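Local coordinates for putative uncharacterized protein (Photobacterium profundum, PDB 3R87) that probably hydrolyses acyl thioesters, as a hotdog-fold thioesterase of the 4-hydroxybenzoyl-CoA thioesterase family, at residues R79-L84 with L91-V96; H53-A58 with M112-K117; I65-V70 with A101-V106. One frame throughout, in Å; residues are numbered along the deposited sequence.

Interaction 1: R79-L84 with L91-V96; sequences RTSFTL and LWRQEV
Phe82 and Trp92 face each other as a non-hydrogen-bonded pair of an antiparallel hairpin, and their side chains run side by side on the face of the sheet they share with Thr80 and Gln94. The Phe82 ring and the six-membered ring of Trp92 are oblique to each other, their planes at 56°. The CB of Phe82 sits over one indole face, 3.9 Å from the centroid of that six-membered ring, a CH-pi contact. Phe82 has CG between its backbone N and carbonyl carbon (chi1 66°), which turns the phenyl ring away from the partner strand, so that CB meets the indole face. Thr80 reaches the same indole from the edge, its CG2 lying 3.4 Å from CE3 of Trp92.

The other branch of Thr80 is polar. Its OG1 accepts a bond of 3.0 Å from NE2 of Gln94, nearly in the amide plane and fairly straight at 160°; NE2 also bonds to the carbonyl of Phe33, and the amide oxygen takes Arg37. On the reverse face, Arg93 grips OE2 of Glu95 side-on with NE (2.9 Å) and NH2, while its NH1 bonds to Asp109.

Backbone bonds join Arg79 to Glu95, Ser81 to Arg93 and Thr83 to Leu91, as in N of Thr83 to O of Leu91, 2.8 Å. Helix 28-41 packs on Thr80 and Gln94, helix 126-133 on Phe82 and Trp92 through Met132. The chemistry is thus split by face: buried aromatic and amide groups lie beneath the helices, and a charged network, which would probably hold the Glu95 carboxylate ionised, lies on the other.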
# COMPACT_ATOMS: atom_id res chain seq x y z
N ARG A 79 20.80 -1.76 -2.08
CA ARG A 79 22.04 -2.08 -2.81
C ARG A 79 21.73 -3.23 -3.74
O ARG A 79 21.32 -4.32 -3.28
CB ARG A 79 23.13 -2.43 -1.81
CG ARG A 79 23.45 -1.27 -0.90
CD ARG A 79 24.64 -1.53 -0.00
NE ARG A 79 24.89 -0.40 0.84
CZ ARG A 79 25.76 -0.41 1.85
NH1 ARG A 79 26.44 -1.55 2.11
NH2 ARG A 79 25.92 0.66 2.58
N THR A 80 21.95 -3.03 -5.03
CA THR A 80 21.47 -3.93 -6.06
C THR A 80 22.60 -4.30 -7.02
O THR A 80 23.32 -3.42 -7.48
CB THR A 80 20.36 -3.23 -6.88
OG1 THR A 80 19.26 -2.94 -6.02
CG2 THR A 80 19.85 -4.06 -8.04
N SER A 81 22.68 -5.56 -7.38
CA SER A 81 23.48 -5.99 -8.51
C SER A 81 22.67 -6.95 -9.36
O SER A 81 21.66 -7.50 -8.91
CB SER A 81 24.81 -6.64 -8.07
OG SER A 81 24.52 -7.80 -7.36
N PHE A 82 23.08 -7.16 -10.61
CA PHE A 82 22.41 -8.06 -11.53
C PHE A 82 23.38 -8.90 -12.25
O PHE A 82 24.56 -8.53 -12.45
CB PHE A 82 21.47 -7.34 -12.57
CG PHE A 82 22.19 -6.47 -13.53
CD1 PHE A 82 22.43 -5.08 -13.31
CD2 PHE A 82 22.69 -7.04 -14.73
CE1 PHE A 82 23.12 -4.31 -14.22
CE2 PHE A 82 23.41 -6.22 -15.60
CZ PHE A 82 23.60 -4.83 -15.37
N THR A 83 22.90 -10.06 -12.69
CA THR A 83 23.65 -10.91 -13.60
C THR A 83 22.63 -11.45 -14.61
O THR A 83 21.51 -11.76 -14.33
CB THR A 83 24.26 -12.07 -12.85
OG1 THR A 83 23.35 -13.06 -12.63
CG2 THR A 83 24.69 -11.72 -11.41
N LEU A 84 23.06 -11.55 -15.82
CA LEU A 84 22.22 -12.09 -16.91
C LEU A 84 22.31 -13.60 -16.85
O LEU A 84 23.40 -14.14 -16.68
CB LEU A 84 22.66 -11.52 -18.27
CG LEU A 84 22.93 -9.98 -18.17
CD1 LEU A 84 23.67 -9.30 -19.33
CD2 LEU A 84 21.52 -9.31 -17.88
N LEU A 91 18.98 -12.17 -13.04
CA LEU A 91 19.07 -12.41 -11.64
C LEU A 91 19.50 -11.16 -10.92
O LEU A 91 20.48 -10.51 -11.35
CB LEU A 91 20.09 -13.56 -11.37
CG LEU A 91 19.93 -14.73 -12.26
CD1 LEU A 91 21.03 -15.73 -11.95
CD2 LEU A 91 18.49 -15.31 -12.10
N TRP A 92 18.83 -10.81 -9.87
CA TRP A 92 19.11 -9.62 -9.09
C TRP A 92 19.43 -10.03 -7.67
O TRP A 92 18.72 -10.87 -7.08
CB TRP A 92 17.94 -8.67 -9.11
CG TRP A 92 17.50 -8.20 -10.46
CD1 TRP A 92 16.65 -8.82 -11.32
CD2 TRP A 92 17.86 -6.96 -11.10
NE1 TRP A 92 16.48 -8.04 -12.43
CE2 TRP A 92 17.20 -6.89 -12.33
CE3 TRP A 92 18.65 -5.86 -10.69
CZ2 TRP A 92 17.29 -5.77 -13.18
CZ3 TRP A 92 18.74 -4.77 -11.53
CH2 TRP A 92 18.10 -4.75 -12.76
N ARG A 93 20.47 -9.45 -7.08
CA ARG A 93 20.75 -9.52 -5.68
C ARG A 93 20.44 -8.14 -5.11
O ARG A 93 21.03 -7.16 -5.57
CB ARG A 93 22.21 -9.91 -5.41
CG ARG A 93 22.59 -9.84 -3.95
CD ARG A 93 21.93 -10.93 -3.16
NE ARG A 93 22.48 -11.01 -1.82
CZ ARG A 93 22.65 -12.14 -1.15
NH1 ARG A 93 22.14 -13.32 -1.58
NH2 ARG A 93 23.25 -12.05 0.02
N GLN A 94 19.56 -8.04 -4.11
CA GLN A 94 19.16 -6.78 -3.58
C GLN A 94 19.18 -6.83 -2.08
O GLN A 94 18.75 -7.84 -1.48
CB GLN A 94 17.80 -6.32 -4.12
CG GLN A 94 17.78 -6.32 -5.64
CD GLN A 94 16.57 -5.63 -6.20
OE1 GLN A 94 15.58 -6.30 -6.55
NE2 GLN A 94 16.59 -4.31 -6.23
N GLU A 95 19.65 -5.78 -1.43
CA GLU A 95 19.79 -5.76 -0.01
C GLU A 95 19.40 -4.41 0.56
O GLU A 95 19.72 -3.38 -0.02
CB GLU A 95 21.24 -6.06 0.43
CG GLU A 95 21.71 -7.43 -0.10
CD GLU A 95 23.09 -7.83 0.30
OE1 GLU A 95 23.80 -7.03 0.98
OE2 GLU A 95 23.49 -8.97 -0.06
N VAL A 96 18.71 -4.42 1.70
CA VAL A 96 18.42 -3.18 2.44
C VAL A 96 19.42 -3.03 3.55
O VAL A 96 19.55 -3.93 4.40
CB VAL A 96 17.00 -3.28 3.10
CG1 VAL A 96 16.74 -2.03 3.92
CG2 VAL A 96 15.93 -3.58 2.09

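Interaction 2: H53-A58 with M112-K117; sequences HGLGFA and MVCLDK
An antiparallel strand pair, 56-58 against 112-115, forms one end of the hotdog sheet next to His53, a magnesium ligand in a structure of this protein, though no metal is bound to this chain. Gly56 and Leu115 bond in both directions, N of Leu115 to O of Gly56 at 2.9 Å and 168°; Ala58 and Val113 do the same.

Between these pairs, Phe57 stands opposite Cys114, and its ring meets two sulfurs, each in one of two conformers. In those described, SD of Met112 is 4.3 Å from the ring centroid and SG of Cys114 4.5 Å, both oblique, a Met-aromatic and a Cys sulfur-aromatic contact. Met112 bends at chi3 to bring CE within 3.6 Å of CD1 of Phe57. On the reverse face, CB of Ala58 packs 3.7 Å from CD1 of Leu115.

Past the Gly56-Leu115 pair, CD2 of Leu55 lies 3.5 Å from CB of Asp116, whose carboxylate pairs with Arg120. A water donates to O of Gly54 and accepts from N of Lys117, both at 2.8 Å.

Leu46 and Leu49 of helix 43-53 also pack on Phe57. Its ring is thus held by apolar, dispersion-type contacts, distinct from the polar, water-linked loop end.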
# COMPACT_ATOMS: atom_id res chain seq x y z
N HIS A 53 5.73 -0.84 -27.07
CA HIS A 53 5.85 -2.24 -27.46
C HIS A 53 5.02 -3.12 -26.58
O HIS A 53 4.94 -4.33 -26.93
CB HIS A 53 7.34 -2.74 -27.51
CG HIS A 53 8.16 -1.89 -28.41
ND1 HIS A 53 8.16 -2.06 -29.79
CD2 HIS A 53 8.87 -0.77 -28.16
CE1 HIS A 53 8.91 -1.12 -30.33
NE2 HIS A 53 9.34 -0.32 -29.37
N GLY A 54 4.42 -2.62 -25.49
CA GLY A 54 3.58 -3.51 -24.58
C GLY A 54 4.39 -4.61 -23.92
O GLY A 54 3.83 -5.69 -23.61
N LEU A 55 5.70 -4.35 -23.76
CA LEU A 55 6.60 -5.27 -23.00
C LEU A 55 6.85 -4.73 -21.69
O LEU A 55 7.06 -3.50 -21.49
CB LEU A 55 7.92 -5.51 -23.76
CG LEU A 55 7.74 -6.23 -25.14
CD1 LEU A 55 9.19 -6.47 -25.69
CD2 LEU A 55 6.95 -7.54 -25.15
N GLY A 56 6.94 -5.58 -20.70
CA GLY A 56 7.33 -5.13 -19.37
C GLY A 56 7.97 -6.34 -18.62
O GLY A 56 8.04 -7.45 -19.15
N PHE A 57 8.51 -6.05 -17.45
CA PHE A 57 9.19 -7.17 -16.68
C PHE A 57 8.29 -7.65 -15.57
O PHE A 57 7.43 -6.90 -15.08
CB PHE A 57 10.49 -6.62 -16.18
CG PHE A 57 11.41 -6.32 -17.29
CD1 PHE A 57 12.19 -7.32 -17.81
CD2 PHE A 57 11.55 -5.06 -17.77
CE1 PHE A 57 13.04 -7.02 -18.85
CE2 PHE A 57 12.42 -4.81 -18.81
CZ PHE A 57 13.11 -5.82 -19.39
N ALA A 58 8.57 -8.92 -15.18
CA ALA A 58 7.82 -9.57 -14.11
C ALA A 58 8.77 -10.31 -13.23
O ALA A 58 9.76 -10.92 -13.71
CB ALA A 58 6.73 -10.46 -14.68
N MET A 112 13.91 -12.30 -12.68
CA MET A 112 13.05 -11.47 -13.48
C MET A 112 12.96 -12.05 -14.90
O MET A 112 13.99 -12.46 -15.46
CB MET A 112 13.77 -10.09 -13.56
CG MET A 112 13.04 -9.04 -14.35
SD MET A 112 13.82 -7.45 -14.51
CE MET A 112 15.02 -7.56 -15.62
N VAL A 113 11.77 -11.96 -15.49
CA VAL A 113 11.54 -12.27 -16.91
C VAL A 113 10.87 -11.05 -17.56
O VAL A 113 10.43 -10.12 -16.92
CB VAL A 113 10.65 -13.50 -17.01
CG1 VAL A 113 11.37 -14.69 -16.40
CG2 VAL A 113 9.28 -13.33 -16.31
N CYS A 114 10.84 -11.09 -18.92
CA CYS A 114 10.18 -10.07 -19.72
C CYS A 114 8.95 -10.67 -20.43
O CYS A 114 9.07 -11.74 -20.97
CB CYS A 114 11.20 -9.55 -20.73
SG CYS A 114 10.53 -8.24 -21.86
N LEU A 115 7.79 -10.06 -20.29
CA LEU A 115 6.52 -10.62 -20.80
C LEU A 115 5.88 -9.62 -21.74
O LEU A 115 5.94 -8.38 -21.50
CB LEU A 115 5.53 -10.93 -19.61
CG LEU A 115 5.95 -11.83 -18.51
CD1 LEU A 115 4.85 -12.01 -17.49
CD2 LEU A 115 6.45 -13.22 -18.98
N ASP A 116 5.18 -10.12 -22.74
CA ASP A 116 4.23 -9.29 -23.50
C ASP A 116 2.84 -9.33 -22.83
O ASP A 116 2.66 -9.95 -21.74
CB ASP A 116 4.21 -9.74 -24.96
CG ASP A 116 3.64 -11.13 -25.15
OD1 ASP A 116 2.97 -11.68 -24.26
OD2 ASP A 116 4.00 -11.65 -26.22
N LYS A 117 1.89 -8.67 -23.48
CA LYS A 117 0.61 -8.49 -22.84
C LYS A 117 -0.17 -9.81 -22.74
O LYS A 117 -1.07 -9.93 -21.90
CB LYS A 117 -0.15 -7.34 -23.51
CG LYS A 117 0.37 -5.96 -23.11
CD LYS A 117 -0.58 -4.93 -23.64
CE LYS A 117 0.07 -3.59 -23.67
NZ LYS A 117 -0.96 -2.53 -23.82
O HOH W 1 2.36 -6.95 -25.67

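Interaction 3: I65-V70 with A101-V106; sequences IFQDGV and ASRAAV
Two successive backbone N-H groups, of Gln67 and Asp68, converge on the carbonyl oxygen of Ala105, and this pair of hydrogen bonds to one acceptor is the tight centre of the contact. N of Gln67 lies 2.7 Å from that oxygen, tilted 27° from the carbonyl plane; N of Asp68 lies 3.1 Å from it, in the plane and on a lone pair. Together they tie the chain just after strand residue Phe66 to Ala105.

Apolar groups pack closely on one side. Phe66 and Val106, a non-hydrogen-bonded antiparallel pair, run side by side, CD1 of Phe66 being 3.8 Å from CG1 of Val106. Val70 holds CG1 anti to its backbone N (chi1 175°), which places the other branch, CG2, 3.9 Å from the methyl CB of Ala105.

Toward solvent the contact is looser at Arg103. This exposed side chain bends at chi3 and lays one guanidinium face against CB of Gln67, 4.0 Å above the plane and off-centre; the amide and guanidinium planes are stacked, 21° apart. The Asp68 carboxylate, by contrast, is held by two salt bridges, OD1 to Lys119 of the second subunit and OD2 to Arg98.

Ala105 and Val106 both face Val96, a classic beta bulge where the 101-106 loop enters strand 106-115. Helix 28-41 covers the packed side, with Phe29 against Phe66, Val70 and Val106, and Phe33 also against Val106. At Ile65, strand 56-66 pairs antiparallel with a strand of the second subunit, continuing the sheet across the interface.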
# COMPACT_ATOMS: atom_id res chain seq x y z
N ILE A 65 15.13 -12.88 2.83
CA ILE A 65 15.53 -13.09 4.20
C ILE A 65 15.35 -11.75 4.90
O ILE A 65 15.89 -10.75 4.45
CB ILE A 65 16.94 -13.59 4.35
CG1 ILE A 65 17.26 -14.77 3.44
CG2 ILE A 65 17.21 -13.89 5.84
CD1 ILE A 65 18.73 -15.11 3.34
N PHE A 66 14.64 -11.73 6.01
CA PHE A 66 14.37 -10.54 6.81
C PHE A 66 15.11 -10.74 8.11
O PHE A 66 14.67 -11.51 8.95
CB PHE A 66 12.88 -10.32 7.03
CG PHE A 66 12.06 -10.31 5.78
CD1 PHE A 66 11.85 -9.17 5.03
CD2 PHE A 66 11.51 -11.50 5.32
CE1 PHE A 66 11.08 -9.20 3.87
CE2 PHE A 66 10.73 -11.52 4.19
CZ PHE A 66 10.49 -10.39 3.43
N GLN A 67 16.27 -10.07 8.25
CA GLN A 67 17.21 -10.25 9.35
C GLN A 67 17.14 -9.22 10.46
O GLN A 67 17.60 -9.49 11.55
CB GLN A 67 18.76 -10.18 8.76
CG GLN A 67 18.95 -11.19 7.75
CD GLN A 67 20.38 -11.40 7.34
OE1 GLN A 67 21.22 -10.45 7.07
NE2 GLN A 67 20.68 -12.67 7.19
N ASP A 68 16.64 -8.03 10.17
CA ASP A 68 16.55 -6.98 11.18
C ASP A 68 15.38 -6.09 10.84
O ASP A 68 15.07 -5.88 9.68
CB ASP A 68 17.83 -6.11 11.19
CG ASP A 68 17.97 -5.33 12.42
OD1 ASP A 68 17.30 -5.61 13.48
OD2 ASP A 68 18.76 -4.37 12.39
N GLY A 69 14.77 -5.50 11.85
CA GLY A 69 13.70 -4.55 11.67
C GLY A 69 14.22 -3.18 11.28
O GLY A 69 15.24 -2.70 11.79
N VAL A 70 13.55 -2.51 10.38
CA VAL A 70 13.88 -1.19 9.91
C VAL A 70 12.88 -0.20 10.55
O VAL A 70 11.69 -0.49 10.65
CB VAL A 70 13.85 -1.14 8.40
CG1 VAL A 70 14.08 0.23 7.85
CG2 VAL A 70 14.87 -2.15 7.77
N ALA A 101 24.89 0.19 9.40
CA ALA A 101 24.82 -1.23 9.76
C ALA A 101 25.97 -2.00 9.17
O ALA A 101 26.49 -1.69 8.09
CB ALA A 101 23.52 -1.81 9.21
N SER A 102 26.31 -3.10 9.85
CA SER A 102 27.36 -4.00 9.40
C SER A 102 26.80 -5.28 8.73
O SER A 102 27.59 -6.14 8.34
CB SER A 102 28.28 -4.37 10.56
OG SER A 102 29.00 -3.24 10.99
N ARG A 103 25.49 -5.38 8.61
CA ARG A 103 24.87 -6.47 7.90
C ARG A 103 23.60 -5.93 7.23
O ARG A 103 22.99 -4.98 7.74
CB ARG A 103 24.46 -7.58 8.90
CG ARG A 103 24.15 -8.88 8.49
CD ARG A 103 24.08 -9.66 9.71
NE ARG A 103 22.97 -9.12 10.48
CZ ARG A 103 22.13 -9.91 11.16
NH1 ARG A 103 22.25 -11.24 11.14
NH2 ARG A 103 21.19 -9.38 11.88
N ALA A 104 23.21 -6.56 6.14
CA ALA A 104 21.94 -6.24 5.51
C ALA A 104 20.78 -6.56 6.45
O ALA A 104 20.77 -7.63 7.09
CB ALA A 104 21.79 -7.05 4.26
N ALA A 105 19.80 -5.69 6.50
CA ALA A 105 18.57 -5.98 7.23
C ALA A 105 17.67 -6.91 6.46
O ALA A 105 16.91 -7.68 7.08
CB ALA A 105 17.82 -4.68 7.48
N VAL A 106 17.69 -6.85 5.15
CA VAL A 106 16.83 -7.63 4.26
C VAL A 106 17.67 -8.01 3.06
O VAL A 106 18.39 -7.15 2.51
CB VAL A 106 15.57 -6.87 3.83
CG1 VAL A 106 14.69 -7.74 2.91
CG2 VAL A 106 14.80 -6.37 5.03

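All three contacts reach one antiparallel sheet and are partly buried. Interaction 1, nearest the middle of the chain, has five of ten touching residues buried and none exposed; interactions 2 and 3, on opposite sides of that centre and sharing strand 56-66, each include one exposed residue, Lys117 and Arg103. Interaction 1 touches both: NE1 of Trp92 lies 3.4 Å from SD of Met112, and Val96 O probably accepts a bond from Ala105 N at 2.8 Å. Chemistry follows position. The hairpin joins a longer ladder to a buried aromatic and amide face, interaction 2 has a water past its shorter ladder, and the bulged end, with one bridge and a shared acceptor, reaches the second subunit.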